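Local coordinates for mandelate racemase/muconate lactonizing enzyme-like protein (Roseovarius sp. TM1035, PDB 3RCY), which is of unproven function but belongs to the enolase superfamily, whose mandelate racemase and muconate lactonizing enzyme branch acts on carboxylate substrates with a divalent metal, usually magnesium, at residues A[19-31]-A[38-51]. Numbering follows the deposited sequence.
Sequences WGGRYWILVKLTT and WGECYAASVGPEAM
K28 lies across one face of the W38 indole: its CB stands 3.7 Å from the centroid of the six-membered ring, 3° off the normal, a CH-pi contact. With CG of K28 anti to the backbone N (chi1 174°), the extended chain runs on over the ring, and NZ continues to a salt bridge with E372. At the edge of this indole, near its plane, CB of L26 meets CZ3 at 4.1 Å. The Y23 ring receives CG of P48 over one face, 4.2 Å from the centroid, while its OH donates to a water that donates to O of A43 and V46. The W24 ring has CA of G20 at its edge, in plane, and NE1 donates to O of G20 within the ring plane. The E40 carboxylate is turned 45° from that ring, OE2 3.5 Å from CB of W24. Replacing W38 by alanine is likely to leave the aliphatic part of K28 without the ring it lies on and to open a gap beside CB of L26. A second water joins OE2 of E40 to N of I25 and O of C41; G315 N and E318 N also bind this carboxylate, so several donors fix its rotation. N of V27 bonds O of G39 at 3.0 Å, nearly straight, and N of G39 returns to O of V27. On the face opposite W38 and E40, CG1 of V27 meets SG of C41, and CD1 of I25 meets CB of M51. The pairing is an antiparallel beta hairpin, part of the three-stranded meander in the N-terminal capping domain of enolase-superfamily proteins.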
loop_
_atom_site.group_PDB
_atom_site.type_symbol
_atom_site.label_atom_id
_atom_site.label_comp_id
_atom_site.label_asym_id
_atom_site.label_seq_id
_atom_site.Cartn_x
_atom_site.Cartn_y
_atom_site.Cartn_z
ATOM N N TRP A 19 5.018 -44.689 -12.726
ATOM C CA TRP A 19 4.328 -43.390 -12.672
ATOM C C TRP A 19 3.590 -43.230 -11.349
ATOM O O TRP A 19 2.829 -44.112 -10.943
ATOM C CB TRP A 19 3.348 -43.207 -13.834
ATOM C CG TRP A 19 3.909 -43.472 -15.204
ATOM C CD1 TRP A 19 3.246 -44.032 -16.258
ATOM C CD2 TRP A 19 5.238 -43.183 -15.674
ATOM N NE1 TRP A 19 4.072 -44.113 -17.352
ATOM C CE2 TRP A 19 5.300 -43.599 -17.026
ATOM C CE3 TRP A 19 6.380 -42.605 -15.089
ATOM C CZ2 TRP A 19 6.464 -43.471 -17.803
ATOM C CZ3 TRP A 19 7.542 -42.478 -15.859
ATOM C CH2 TRP A 19 7.570 -42.906 -17.207
ATOM N N GLY A 20 3.824 -42.100 -10.688
ATOM C CA GLY A 20 3.319 -41.878 -9.344
ATOM C C GLY A 20 4.398 -41.946 -8.271
ATOM O O GLY A 20 4.093 -41.782 -7.090
ATOM N N GLY A 21 5.649 -42.188 -8.671
ATOM C CA GLY A 21 6.792 -42.123 -7.745
ATOM C C GLY A 21 7.330 -43.472 -7.285
ATOM O O GLY A 21 6.815 -44.521 -7.676
ATOM N N ARG A 22 8.362 -43.441 -6.442
ATOM C CA ARG A 22 9.069 -44.664 -6.027
ATOM C C ARG A 22 8.266 -45.563 -5.081
ATOM O O ARG A 22 8.401 -46.786 -5.126
ATOM C CB ARG A 22 10.427 -44.330 -5.397
ATOM C CG ARG A 22 11.508 -43.949 -6.400
ATOM C CD ARG A 22 12.875 -43.861 -5.718
ATOM N NE ARG A 22 13.947 -43.550 -6.665
ATOM C CZ ARG A 22 14.256 -42.325 -7.087
ATOM N NH1 ARG A 22 13.575 -41.262 -6.658
ATOM N NH2 ARG A 22 15.248 -42.161 -7.953
ATOM N N TYR A 23 7.450 -44.958 -4.219
ATOM C CA TYR A 23 6.636 -45.716 -3.264
ATOM C C TYR A 23 5.457 -44.877 -2.794
ATOM O O TYR A 23 5.506 -43.638 -2.832
ATOM C CB TYR A 23 7.471 -46.185 -2.048
ATOM C CG TYR A 23 8.170 -45.037 -1.354
ATOM C CD1 TYR A 23 7.479 -44.222 -0.453
ATOM C CD2 TYR A 23 9.515 -44.741 -1.626
ATOM C CE1 TYR A 23 8.094 -43.148 0.155
ATOM C CE2 TYR A 23 10.147 -43.665 -1.006
ATOM C CZ TYR A 23 9.427 -42.869 -0.120
ATOM O OH TYR A 23 10.024 -41.787 0.500
ATOM N N TRP A 24 4.409 -45.563 -2.345
ATOM C CA TRP A 24 3.236 -44.921 -1.759
ATOM C C TRP A 24 3.078 -45.397 -0.324
ATOM O O TRP A 24 3.298 -46.571 -0.027
ATOM C CB TRP A 24 1.972 -45.250 -2.559
ATOM C CG TRP A 24 2.047 -44.867 -4.010
ATOM C CD1 TRP A 24 2.747 -43.823 -4.553
ATOM C CD2 TRP A 24 1.384 -45.513 -5.101
ATOM N NE1 TRP A 24 2.566 -43.789 -5.916
ATOM C CE2 TRP A 24 1.734 -44.813 -6.279
ATOM C CE3 TRP A 24 0.526 -46.614 -5.198
ATOM C CZ2 TRP A 24 1.259 -45.182 -7.541
ATOM C CZ3 TRP A 24 0.045 -46.977 -6.456
ATOM C CH2 TRP A 24 0.420 -46.266 -7.609
ATOM N N ILE A 25 2.709 -44.480 0.561
ATOM C CA ILE A 25 2.563 -44.801 1.978
ATOM C C ILE A 25 1.081 -44.903 2.299
ATOM O O ILE A 25 0.389 -43.890 2.420
ATOM C CB ILE A 25 3.253 -43.757 2.900
ATOM C CG1 ILE A 25 4.752 -43.658 2.570
ATOM C CG2 ILE A 25 3.057 -44.139 4.375
ATOM C CD1 ILE A 25 5.439 -42.407 3.146
ATOM N N LEU A 26 0.604 -46.136 2.422
ATOM C CA LEU A 26 -0.798 -46.392 2.730
ATOM C C LEU A 26 -0.970 -46.619 4.224
ATOM O O LEU A 26 -0.119 -47.244 4.868
ATOM C CB LEU A 26 -1.305 -47.615 1.952
ATOM C CG LEU A 26 -1.021 -47.654 0.440
ATOM C CD1 LEU A 26 -1.547 -48.954 -0.147
ATOM C CD2 LEU A 26 -1.625 -46.444 -0.286
ATOM N N VAL A 27 -2.064 -46.100 4.774
ATOM C CA VAL A 27 -2.424 -46.374 6.167
ATOM C C VAL A 27 -3.807 -47.015 6.229
ATOM O O VAL A 27 -4.722 -46.623 5.506
ATOM C CB VAL A 27 -2.344 -45.105 7.074
ATOM C CG1 VAL A 27 -0.913 -44.596 7.148
ATOM C CG2 VAL A 27 -3.296 -43.985 6.579
ATOM N N LYS A 28 -3.945 -48.013 7.088
ATOM C CA LYS A 28 -5.209 -48.694 7.271
ATOM C C LYS A 28 -5.562 -48.572 8.748
ATOM O O LYS A 28 -4.802 -49.010 9.615
ATOM C CB LYS A 28 -5.070 -50.162 6.843
ATOM C CG LYS A 28 -6.281 -51.062 7.098
ATOM C CD LYS A 28 -5.808 -52.529 7.124
ATOM C CE LYS A 28 -6.924 -53.522 7.353
ATOM N NZ LYS A 28 -6.388 -54.912 7.165
ATOM N N LEU A 29 -6.697 -47.942 9.027
ATOM C CA LEU A 29 -7.180 -47.795 10.390
ATOM C C LEU A 29 -8.362 -48.719 10.625
ATOM O O LEU A 29 -9.169 -48.947 9.726
ATOM C CB LEU A 29 -7.590 -46.344 10.683
ATOM C CG LEU A 29 -6.506 -45.264 10.630
ATOM C CD1 LEU A 29 -7.079 -43.916 11.040
ATOM C CD2 LEU A 29 -5.330 -45.631 11.518
ATOM N N THR A 30 -8.451 -49.249 11.839
ATOM C CA THR A 30 -9.577 -50.079 12.232
ATOM C C THR A 30 -10.153 -49.532 13.532
ATOM O O THR A 30 -9.401 -49.193 14.458
ATOM C CB THR A 30 -9.161 -51.559 12.427
ATOM O OG1 THR A 30 -8.408 -52.004 11.291
ATOM C CG2 THR A 30 -10.394 -52.463 12.605
ATOM N N THR A 31 -11.482 -49.440 13.588
ATOM C CA THR A 31 -12.174 -49.001 14.798
ATOM C C THR A 31 -12.355 -50.170 15.761
ATOM O O THR A 31 -12.135 -51.326 15.396
ATOM C CB THR A 31 -13.579 -48.421 14.496
ATOM O OG1 THR A 31 -14.441 -49.467 14.024
ATOM C CG2 THR A 31 -13.500 -47.294 13.464
ATOM N N TRP A 38 -9.072 -46.601 4.767
ATOM C CA TRP A 38 -7.780 -46.474 4.112
ATOM C C TRP A 38 -7.454 -45.021 3.800
ATOM O O TRP A 38 -8.328 -44.241 3.416
ATOM C CB TRP A 38 -7.736 -47.300 2.827
ATOM C CG TRP A 38 -7.660 -48.788 3.056
ATOM C CD1 TRP A 38 -8.706 -49.645 3.257
ATOM C CD2 TRP A 38 -6.470 -49.592 3.092
ATOM N NE1 TRP A 38 -8.242 -50.934 3.422
ATOM C CE2 TRP A 38 -6.875 -50.929 3.325
ATOM C CE3 TRP A 38 -5.102 -49.313 2.959
ATOM C CZ2 TRP A 38 -5.962 -51.987 3.415
ATOM C CZ3 TRP A 38 -4.191 -50.371 3.049
ATOM C CH2 TRP A 38 -4.629 -51.691 3.279
ATOM N N GLY A 39 -6.183 -44.678 3.973
ATOM C CA GLY A 39 -5.682 -43.342 3.706
ATOM C C GLY A 39 -4.320 -43.437 3.060
ATOM O O GLY A 39 -3.766 -44.536 2.902
ATOM N N GLU A 40 -3.774 -42.290 2.675
ATOM C CA GLU A 40 -2.465 -42.260 2.033
ATOM C C GLU A 40 -1.693 -41.020 2.472
ATOM O O GLU A 40 -2.225 -39.909 2.429
ATOM C CB GLU A 40 -2.622 -42.317 0.509
ATOM C CG GLU A 40 -1.302 -42.261 -0.249
ATOM C CD GLU A 40 -1.415 -42.693 -1.702
ATOM O OE1 GLU A 40 -2.521 -43.076 -2.162
ATOM O OE2 GLU A 40 -0.367 -42.639 -2.386
ATOM N N CYS A 41 -0.463 -41.220 2.941
ATOM C CA CYS A 41 0.391 -40.104 3.357
ATOM C C CYS A 41 1.298 -39.661 2.219
ATOM O O CYS A 41 1.796 -40.483 1.451
ATOM C CB CYS A 41 1.245 -40.483 4.570
ATOM S SG CYS A 41 0.290 -40.945 6.024
ATOM N N TYR A 42 1.508 -38.354 2.125
ATOM C CA TYR A 42 2.377 -37.774 1.120
ATOM C C TYR A 42 3.447 -36.972 1.858
ATOM O O TYR A 42 3.216 -35.826 2.273
ATOM C CB TYR A 42 1.560 -36.904 0.156
ATOM C CG TYR A 42 2.269 -36.570 -1.143
ATOM C CD1 TYR A 42 2.487 -37.551 -2.115
ATOM C CD2 TYR A 42 2.707 -35.274 -1.405
ATOM C CE1 TYR A 42 3.136 -37.252 -3.311
ATOM C CE2 TYR A 42 3.357 -34.959 -2.598
ATOM C CZ TYR A 42 3.562 -35.954 -3.547
ATOM O OH TYR A 42 4.205 -35.654 -4.726
ATOM N N ALA A 43 4.602 -37.604 2.058
ATOM C CA ALA A 43 5.683 -37.039 2.854
ATOM C C ALA A 43 6.984 -37.788 2.561
ATOM O O ALA A 43 7.078 -38.994 2.810
ATOM C CB ALA A 43 5.343 -37.133 4.337
ATOM N N ALA A 44 7.973 -37.081 2.020
ATOM C CA ALA A 44 9.248 -37.714 1.664
ATOM C C ALA A 44 10.475 -36.870 1.996
ATOM O O ALA A 44 11.519 -37.038 1.371
ATOM C CB ALA A 44 9.262 -38.105 0.198
ATOM N N SER A 45 10.375 -35.987 2.985
ATOM C CA SER A 45 11.571 -35.281 3.467
ATOM C C SER A 45 12.558 -36.302 4.029
ATOM O O SER A 45 13.771 -36.138 3.909
ATOM C CB SER A 45 11.223 -34.251 4.542
ATOM O OG SER A 45 10.119 -33.450 4.144
ATOM N N VAL A 46 12.012 -37.345 4.652
ATOM C CA VAL A 46 12.781 -38.492 5.133
ATOM C C VAL A 46 12.152 -39.749 4.521
ATOM O O VAL A 46 11.007 -39.707 4.061
ATOM C CB VAL A 46 12.803 -38.565 6.683
ATOM C CG1 VAL A 46 13.637 -37.423 7.263
ATOM C CG2 VAL A 46 11.372 -38.548 7.270
ATOM N N GLY A 47 12.904 -40.848 4.501
ATOM C CA GLY A 47 12.468 -42.091 3.874
ATOM C C GLY A 47 11.310 -42.796 4.569
ATOM O O GLY A 47 10.893 -42.397 5.668
ATOM N N PRO A 48 10.783 -43.856 3.928
ATOM C CA PRO A 48 9.607 -44.549 4.447
ATOM C C PRO A 48 9.786 -45.163 5.837
ATOM O O PRO A 48 8.821 -45.196 6.594
ATOM C CB PRO A 48 9.329 -45.629 3.385
ATOM C CG PRO A 48 10.603 -45.771 2.622
ATOM C CD PRO A 48 11.188 -44.391 2.614
ATOM N N GLU A 49 10.990 -45.608 6.195
ATOM C CA GLU A 49 11.179 -46.201 7.517
ATOM C C GLU A 49 11.051 -45.146 8.620
ATOM O O GLU A 49 10.418 -45.403 9.648
ATOM C CB GLU A 49 12.482 -47.002 7.599
ATOM C CG GLU A 49 12.460 -48.248 6.712
ATOM C CD GLU A 49 11.166 -49.040 6.859
ATOM O OE1 GLU A 49 10.425 -49.182 5.860
ATOM O OE2 GLU A 49 10.881 -49.508 7.984
ATOM N N ALA A 50 11.611 -43.957 8.389
ATOM C CA ALA A 50 11.458 -42.847 9.321
ATOM C C ALA A 50 9.995 -42.379 9.359
ATOM O O ALA A 50 9.464 -42.072 10.423
ATOM C CB ALA A 50 12.381 -41.695 8.944
ATOM N N MET A 51 9.347 -42.355 8.196
ATOM C CA MET A 51 7.930 -41.997 8.121
ATOM C C MET A 51 7.030 -42.951 8.909
ATOM O O MET A 51 6.067 -42.511 9.530
ATOM C CB MET A 51 7.463 -41.851 6.668
ATOM C CG MET A 51 7.823 -40.489 6.048
ATOM S SD MET A 51 7.505 -39.016 7.090
ATOM C CE MET A 51 5.729 -39.080 7.385
HETATM O O HOH W 1 8.844 -40.980 2.666
HETATM O O HOH W 2 1.974 -42.004 -0.746
#